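Local coordinates for response regulator aspartate phosphatase H (Bacillus subtilis, PDB 3Q15), which dephosphorylates the sporulation phosphotransferase Spo0F and acts on the competence regulator ComA, helping to separate competence and sporulation in time, at residues A[38-41]-A[42-45]; A[6-9]-A[10-13]; A[304-307]-A[308-312]; A[269-273]-A[274-278]. All coordinates share one frame; numbering follows the deposited sequence.

How the interactions relate
Interactions 1 and 2 lie in the N-terminal 3-helix bundle domain, interactions 3 and 4 in the C-terminal TPR domain. Along the chain the order is 6-13, 38-45, 269-278 and 304-312, so interaction 4 precedes interaction 3. The first two have centres 9 Å apart and touch: the start of helix 9-24 lies against the end of helix 28-41, with a probable hydrogen bond between O of Gln44 and N of Ile7, and Met45 over Ser9. Interactions 3 and 4 are 11 Å apart between centres, Tyr310 and Leu306 packing on Trp269 and Cys272. Between the pairs the centres are 40 to 48 Å apart; the two pairs are separate local contacts at helix ends, one in each domain.

Interaction 1 of 4, residues A[38-41]-A[42-45]; sequences VEQD and IQQM
Val38 begins the contact by accepting the Ile42 amide: N of Ile42 lies 3.0 Å from O of Val38, with a nearly straight N-H···O angle of 159°. Its CG1 branch, placed anti to the backbone N (chi1 172°), also meets CD1 of Ile42 at 4.0 Å, and the two side chains slant across each other. Glu39 offers its carbonyl to the next turn, where CG of Gln43 rests 3.3 Å from O of Glu39; its carboxylate turns instead to Lys35 and Tyr55. O of Gln40 takes a weak bond from the backbone N of Gln43, and the side chains of these two glutamines run side by side in the same direction, their side-chain amide planes 56° apart. This is the C-terminal end of helix 28-41 in the N-terminal 3-helix bundle, where the chain leaves toward helix 49-67. Asp41 ends the first segment: N of Gln44 donates to O of Asp41 at 2.9 Å, approaching from above the carbonyl plane. The Asp41 carboxylate forms a salt bridge with Lys15 of helix 9-24, while Val38 and Ile42 both pack on Tyr55 of helix 49-67.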
# COMPACT_ATOMS: atom_id res chain seq x y z
N VAL A 38 -18.46 -0.64 27.70
CA VAL A 38 -18.59 -1.26 26.39
C VAL A 38 -20.02 -1.74 26.16
O VAL A 38 -20.57 -1.57 25.07
CB VAL A 38 -17.62 -2.45 26.23
CG1 VAL A 38 -17.91 -3.20 24.94
CG2 VAL A 38 -16.18 -1.97 26.26
N GLU A 39 -20.61 -2.33 27.19
CA GLU A 39 -21.96 -2.88 27.10
C GLU A 39 -23.01 -1.79 26.91
O GLU A 39 -24.12 -2.06 26.46
CB GLU A 39 -22.26 -3.74 28.33
CG GLU A 39 -21.40 -4.99 28.41
CD GLU A 39 -21.50 -5.68 29.75
OE1 GLU A 39 -22.04 -5.08 30.70
OE2 GLU A 39 -21.04 -6.84 29.85
N GLN A 40 -22.65 -0.56 27.25
CA GLN A 40 -23.52 0.58 27.02
C GLN A 40 -23.33 1.10 25.60
O GLN A 40 -24.31 1.35 24.89
CB GLN A 40 -23.25 1.68 28.04
CG GLN A 40 -23.63 1.32 29.47
CD GLN A 40 -25.13 1.10 29.63
OE1 GLN A 40 -25.93 1.59 28.83
NE2 GLN A 40 -25.51 0.37 30.67
N ASP A 41 -22.08 1.26 25.19
CA ASP A 41 -21.77 1.80 23.87
C ASP A 41 -22.37 0.95 22.75
O ASP A 41 -22.84 1.49 21.75
CB ASP A 41 -20.25 1.92 23.68
CG ASP A 41 -19.61 2.86 24.69
OD1 ASP A 41 -18.38 2.74 24.92
OD2 ASP A 41 -20.33 3.70 25.27
N ILE A 42 -22.35 -0.36 22.94
CA ILE A 42 -22.88 -1.28 21.93
C ILE A 42 -24.37 -1.05 21.67
O ILE A 42 -24.85 -1.23 20.54
CB ILE A 42 -22.63 -2.75 22.32
CG1 ILE A 42 -21.13 -3.06 22.26
CG2 ILE A 42 -23.41 -3.68 21.42
CD1 ILE A 42 -20.79 -4.49 22.56
N GLN A 43 -25.10 -0.64 22.70
CA GLN A 43 -26.53 -0.37 22.57
C GLN A 43 -26.79 0.82 21.65
O GLN A 43 -27.93 1.06 21.25
CB GLN A 43 -27.15 -0.12 23.95
CG GLN A 43 -26.93 -1.25 24.95
CD GLN A 43 -27.56 -0.96 26.30
OE1 GLN A 43 -28.31 0.00 26.46
NE2 GLN A 43 -27.26 -1.81 27.28
N GLN A 44 -25.73 1.56 21.33
CA GLN A 44 -25.84 2.72 20.45
C GLN A 44 -24.86 2.61 19.28
O GLN A 44 -24.63 3.57 18.55
CB GLN A 44 -25.56 4.01 21.23
CG GLN A 44 -26.59 4.32 22.32
CD GLN A 44 -27.91 4.80 21.75
OE1 GLN A 44 -28.96 4.19 21.99
NE2 GLN A 44 -27.87 5.89 21.00
N MET A 45 -24.28 1.42 19.10
CA MET A 45 -23.26 1.21 18.08
C MET A 45 -23.86 0.86 16.72
O MET A 45 -24.89 0.19 16.64
CB MET A 45 -22.30 0.10 18.52
CG MET A 45 -21.15 -0.16 17.55
SD MET A 45 -20.15 -1.58 18.01
CE MET A 45 -21.31 -2.92 17.73

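Interaction 2 of 4, residues A[6-9]-A[10-13]; sequences AIPS and SRVG
Arg11 lays its guanidinium against Pro8 and its CD against Ile7, the two residues that lead into helix 9-24. Its CB lies 3.2 Å from O of Pro8, and CG, anti to the backbone N at chi1 -171°, carries the chain outward from the helix. CD then touches CG2 of Ile7 at 3.8 Å, the two side chains crossing at about a right angle. A bend at chi3 (-60°) brings the guanidinium over the proline ring: CD of Pro8 stands over the centre of one guanidinium face, 3.6 Å from CZ of Arg11. NE and both terminal nitrogens gather round the same CD, with CG of Pro8 also near NH2. Pro8 is also the N-cap residue, and its carbonyl takes weak bonds from the amides of Arg11 and Val12; the first firmer bond of the helix runs from N of Gly13 to O of Ser9 at 2.8 Å. Replacing Pro8 with an alanine would probably leave that guanidinium face without its ring cover and the planar group freer to turn. CG2 of Ile7 meets CG2 of Val12 as well, at 3.9 Å. Around this helix start, Val12 packs on Val38 and Asp41 of helix 28-41, Ser9 OG bonds to Asp48, and Ser10 OG bonds to Asp113 at the end of helix 93-113, alongside Met109 and Tyr110.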
# COMPACT_ATOMS: atom_id res chain seq x y z
N ALA A 6 -24.93 7.61 16.15
CA ALA A 6 -24.47 6.22 16.22
C ALA A 6 -22.96 6.15 16.41
O ALA A 6 -22.20 6.82 15.72
CB ALA A 6 -24.89 5.46 14.98
N ILE A 7 -22.53 5.31 17.36
CA ILE A 7 -21.12 5.15 17.66
C ILE A 7 -20.45 4.19 16.68
O ILE A 7 -20.89 3.06 16.52
CB ILE A 7 -20.92 4.62 19.09
CG1 ILE A 7 -21.71 5.45 20.09
CG2 ILE A 7 -19.44 4.59 19.45
CD1 ILE A 7 -21.64 4.93 21.52
N PRO A 8 -19.38 4.65 16.01
CA PRO A 8 -18.60 3.79 15.11
C PRO A 8 -18.05 2.59 15.87
O PRO A 8 -17.53 2.75 16.97
CB PRO A 8 -17.46 4.69 14.66
CG PRO A 8 -17.95 6.08 14.86
CD PRO A 8 -18.86 6.03 16.05
N SER A 9 -18.15 1.40 15.28
CA SER A 9 -17.72 0.16 15.93
C SER A 9 -16.22 0.13 16.21
O SER A 9 -15.76 -0.59 17.09
CB SER A 9 -18.11 -1.05 15.09
OG SER A 9 -17.50 -1.01 13.82
N SER A 10 -15.45 0.90 15.44
CA SER A 10 -14.01 1.00 15.66
C SER A 10 -13.73 1.71 16.99
O SER A 10 -12.78 1.37 17.70
CB SER A 10 -13.35 1.76 14.52
OG SER A 10 -13.77 3.11 14.51
N ARG A 11 -14.56 2.69 17.31
CA ARG A 11 -14.45 3.40 18.58
C ARG A 11 -14.70 2.43 19.72
O ARG A 11 -13.99 2.44 20.72
CB ARG A 11 -15.44 4.56 18.65
CG ARG A 11 -15.24 5.48 19.84
CD ARG A 11 -16.28 6.58 19.87
NE ARG A 11 -16.22 7.42 18.67
CZ ARG A 11 -17.16 8.29 18.33
NH1 ARG A 11 -18.24 8.45 19.08
NH2 ARG A 11 -17.03 9.01 17.22
N VAL A 12 -15.71 1.58 19.57
CA VAL A 12 -16.01 0.58 20.60
C VAL A 12 -14.92 -0.48 20.65
O VAL A 12 -14.61 -1.03 21.71
CB VAL A 12 -17.37 -0.08 20.36
CG1 VAL A 12 -17.62 -1.16 21.41
CG2 VAL A 12 -18.48 0.97 20.40
N GLY A 13 -14.32 -0.75 19.49
CA GLY A 13 -13.23 -1.71 19.40
C GLY A 13 -12.01 -1.32 20.22
O GLY A 13 -11.42 -2.17 20.89

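Interaction 3 of 4, residues A[304-307]-A[308-312]; sequences LFLQ and AVYKE
Phe305 and Val309 meet one turn apart near the C-terminal end of helix 299-310, in the helical array of the TPR domain. The ring atom CE2 of Phe305 lies 3.7 Å from CG1 of Val309, and CB of Val309 stands over one face of the ring. With chi1 at 76°, CG1 of Val309 sits between its own backbone N and carbonyl carbon, which directs this methyl back to Phe305. The second pair is Leu306 and Tyr310, side by side and pointing the same way, with CD2 of Leu306 3.6 Å from CE1 of Tyr310. Successive i to i+4 backbone bonds set this spacing, from N of Ala308 to O of Leu304, from N of Val309 to O of Phe305 at 3.0 Å, and from N of Tyr310 to O of Leu306. An alanine in place of Phe305 would probably leave Val309 without the ring beneath its branch and open a gap toward Ile319 and Cys338. Farther out, Phe305 and Val309 lie between helices 316-328 and 332-348, whereas Leu306 and Tyr310 face Trp269 of helix 260-273. Tyr310 also touches Val345. Beside its ring, the carbonyl oxygen of Leu306 sits at the edge and in the plane, with CD1 of Tyr310 3.5 Å from O of Leu306.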
# COMPACT_ATOMS: atom_id res chain seq x y z
N LEU A 304 -30.19 20.16 -8.32
CA LEU A 304 -30.36 21.60 -8.47
C LEU A 304 -29.26 22.20 -9.35
O LEU A 304 -29.50 23.15 -10.09
CB LEU A 304 -30.39 22.29 -7.10
CG LEU A 304 -31.63 21.98 -6.26
CD1 LEU A 304 -31.50 22.57 -4.86
CD2 LEU A 304 -32.88 22.49 -6.95
N PHE A 305 -28.06 21.63 -9.28
CA PHE A 305 -26.97 22.12 -10.11
C PHE A 305 -27.20 21.82 -11.59
O PHE A 305 -26.89 22.63 -12.46
CB PHE A 305 -25.62 21.54 -9.67
CG PHE A 305 -24.47 22.04 -10.49
CD1 PHE A 305 -23.85 23.24 -10.17
CD2 PHE A 305 -24.02 21.33 -11.59
CE1 PHE A 305 -22.79 23.72 -10.92
CE2 PHE A 305 -22.96 21.80 -12.35
CZ PHE A 305 -22.35 23.00 -12.01
N LEU A 306 -27.75 20.64 -11.87
CA LEU A 306 -28.08 20.26 -13.23
C LEU A 306 -29.07 21.24 -13.84
O LEU A 306 -28.88 21.71 -14.96
CB LEU A 306 -28.68 18.85 -13.28
CG LEU A 306 -27.70 17.69 -13.14
CD1 LEU A 306 -28.41 16.38 -13.41
CD2 LEU A 306 -26.54 17.88 -14.10
N GLN A 307 -30.12 21.55 -13.09
CA GLN A 307 -31.13 22.50 -13.55
C GLN A 307 -30.48 23.83 -13.88
O GLN A 307 -30.77 24.44 -14.91
CB GLN A 307 -32.20 22.71 -12.49
CG GLN A 307 -33.18 21.57 -12.34
CD GLN A 307 -34.33 21.94 -11.42
OE1 GLN A 307 -34.22 22.85 -10.60
NE2 GLN A 307 -35.44 21.22 -11.55
N ALA A 308 -29.60 24.28 -12.99
CA ALA A 308 -29.05 25.63 -13.08
C ALA A 308 -28.07 25.81 -14.24
O ALA A 308 -28.07 26.84 -14.90
CB ALA A 308 -28.38 26.01 -11.76
N VAL A 309 -27.25 24.79 -14.48
CA VAL A 309 -26.17 24.92 -15.45
C VAL A 309 -26.58 24.54 -16.87
O VAL A 309 -26.01 25.06 -17.83
CB VAL A 309 -24.93 24.10 -15.02
CG1 VAL A 309 -25.15 22.62 -15.28
CG2 VAL A 309 -23.69 24.58 -15.76
N TYR A 310 -27.56 23.65 -17.00
CA TYR A 310 -28.02 23.21 -18.32
C TYR A 310 -29.29 23.94 -18.77
O TYR A 310 -29.83 23.66 -19.84
CB TYR A 310 -28.24 21.69 -18.36
CG TYR A 310 -26.95 20.91 -18.29
CD1 TYR A 310 -26.55 20.30 -17.11
CD2 TYR A 310 -26.12 20.80 -19.40
CE1 TYR A 310 -25.36 19.59 -17.04
CE2 TYR A 310 -24.93 20.10 -19.34
CZ TYR A 310 -24.55 19.50 -18.15
OH TYR A 310 -23.37 18.80 -18.09
N LYS A 311 -29.75 24.87 -17.94
CA LYS A 311 -30.90 25.71 -18.28
C LYS A 311 -30.57 26.57 -19.50
O LYS A 311 -29.42 26.94 -19.71
CB LYS A 311 -31.24 26.61 -17.08
CG LYS A 311 -32.36 27.60 -17.31
CD LYS A 311 -32.65 28.39 -16.03
CE LYS A 311 -33.70 29.46 -16.25
NZ LYS A 311 -33.24 30.55 -17.16
N GLU A 312 -31.58 26.87 -20.32
CA GLU A 312 -31.37 27.69 -21.51
C GLU A 312 -30.46 28.87 -21.20
O GLU A 312 -29.45 29.09 -21.87
CB GLU A 312 -32.70 28.19 -22.08
CG GLU A 312 -32.56 28.96 -23.38
CD GLU A 312 -33.87 29.56 -23.86
OE1 GLU A 312 -33.90 30.10 -24.99
OE2 GLU A 312 -34.86 29.50 -23.11

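Interaction 4 of 4, residues A[269-273]-A[274-278]; sequences WTLCK and AGQTQ
A Schellman motif closes helix 260-273 here, and the chain turns directly into helix 277-290; residues 269-278 fall within the predicted fifth TPR repeat, and the contact is the tight turn between two consecutive helices. The carbonyl oxygen of Leu271 accepts the Gln276 amide, N of Gln276 lying 2.8 Å from O of Leu271, and it also takes a weak bond from N of Ala274. Inside this closure N of Gly275 donates to O of Cys272 at 3.1 Å; the bond is fairly straight at hydrogen, but the donor stands 71° out of the carbonyl plane. Gly275 has a phi of 83°, and with these backbone angles any side chain would collide with the carbonyl oxygen of Ala274, so glycine is called for. Within the first helix, NZ of Lys273 stands over one face of the Trp269 ring and forms a salt bridge with Asp233. Beyond the turn, Gln276 is the N-cap residue of the next helix. Its chain runs extended beyond CG, bringing CD of Gln276 to within 4.1 Å of CD2 of Leu271, and these two side chains slant past one another. CG2 of Thr277 approaches SG of Cys272 at a loose 4.3 Å. Leu271 also packs on Ala280 and Phe283 of the following helix. The carbonyls of Leu271 and Cys272, which the ending helix would otherwise leave without its regular amide donors, are taken up by the amides of Gln276 and Gly275, so that the helix closes on its own backbone.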
# COMPACT_ATOMS: atom_id res chain seq x y z
N TRP A 269 -27.95 13.59 -15.82
CA TRP A 269 -26.65 14.14 -16.17
C TRP A 269 -26.24 13.67 -17.56
O TRP A 269 -25.80 14.46 -18.39
CB TRP A 269 -25.60 13.70 -15.15
CG TRP A 269 -24.28 14.40 -15.29
CD1 TRP A 269 -24.07 15.67 -15.75
CD2 TRP A 269 -22.99 13.87 -14.98
NE1 TRP A 269 -22.73 15.96 -15.74
CE2 TRP A 269 -22.04 14.88 -15.27
CE3 TRP A 269 -22.54 12.65 -14.48
CZ2 TRP A 269 -20.67 14.69 -15.08
CZ3 TRP A 269 -21.18 12.46 -14.29
CH2 TRP A 269 -20.26 13.48 -14.59
N THR A 270 -26.40 12.37 -17.81
CA THR A 270 -26.03 11.79 -19.10
C THR A 270 -26.84 12.41 -20.24
O THR A 270 -26.30 12.68 -21.31
CB THR A 270 -26.24 10.26 -19.11
OG1 THR A 270 -25.44 9.67 -18.08
CG2 THR A 270 -25.83 9.68 -20.45
N LEU A 271 -28.13 12.62 -20.00
CA LEU A 271 -28.99 13.22 -21.00
C LEU A 271 -28.60 14.67 -21.27
O LEU A 271 -28.66 15.12 -22.41
CB LEU A 271 -30.46 13.12 -20.56
CG LEU A 271 -31.06 11.72 -20.67
CD1 LEU A 271 -32.48 11.68 -20.13
CD2 LEU A 271 -31.01 11.23 -22.11
N CYS A 272 -28.20 15.38 -20.22
CA CYS A 272 -27.78 16.77 -20.36
C CYS A 272 -26.49 16.89 -21.18
O CYS A 272 -26.36 17.77 -22.03
CB CYS A 272 -27.58 17.42 -18.99
SG CYS A 272 -29.11 17.74 -18.09
N LYS A 273 -25.54 16.00 -20.92
CA LYS A 273 -24.29 15.98 -21.66
C LYS A 273 -24.53 15.57 -23.11
O LYS A 273 -23.76 15.93 -24.00
CB LYS A 273 -23.29 15.04 -20.99
CG LYS A 273 -22.68 15.60 -19.72
CD LYS A 273 -21.72 14.61 -19.07
CE LYS A 273 -22.45 13.37 -18.58
NZ LYS A 273 -21.58 12.52 -17.73
N ALA A 274 -25.61 14.83 -23.33
CA ALA A 274 -25.96 14.37 -24.67
C ALA A 274 -26.79 15.41 -25.43
O ALA A 274 -27.18 15.19 -26.58
CB ALA A 274 -26.71 13.05 -24.60
N GLY A 275 -27.05 16.54 -24.79
CA GLY A 275 -27.79 17.62 -25.42
C GLY A 275 -29.30 17.46 -25.37
O GLY A 275 -30.03 18.24 -25.98
N GLN A 276 -29.77 16.45 -24.64
CA GLN A 276 -31.21 16.19 -24.52
C GLN A 276 -31.75 16.73 -23.20
O GLN A 276 -32.33 15.98 -22.40
CB GLN A 276 -31.48 14.69 -24.64
CG GLN A 276 -30.84 14.04 -25.85
CD GLN A 276 -31.16 12.56 -25.96
OE1 GLN A 276 -32.32 12.16 -25.94
NE2 GLN A 276 -30.12 11.74 -26.08
N THR A 277 -31.57 18.03 -22.99
CA THR A 277 -31.90 18.66 -21.71
C THR A 277 -33.39 18.62 -21.36
O THR A 277 -33.75 18.46 -20.19
CB THR A 277 -31.42 20.13 -21.67
OG1 THR A 277 -31.78 20.78 -22.90
CG2 THR A 277 -29.91 20.18 -21.51
N GLN A 278 -34.26 18.77 -22.35
CA GLN A 278 -35.69 18.76 -22.09
C GLN A 278 -36.14 17.42 -21.52
O GLN A 278 -36.91 17.36 -20.56
CB GLN A 278 -36.48 19.09 -23.35
CG GLN A 278 -37.98 19.27 -23.11
CD GLN A 278 -38.30 20.45 -22.21
OE1 GLN A 278 -39.43 20.59 -21.73
NE2 GLN A 278 -37.31 21.30 -21.97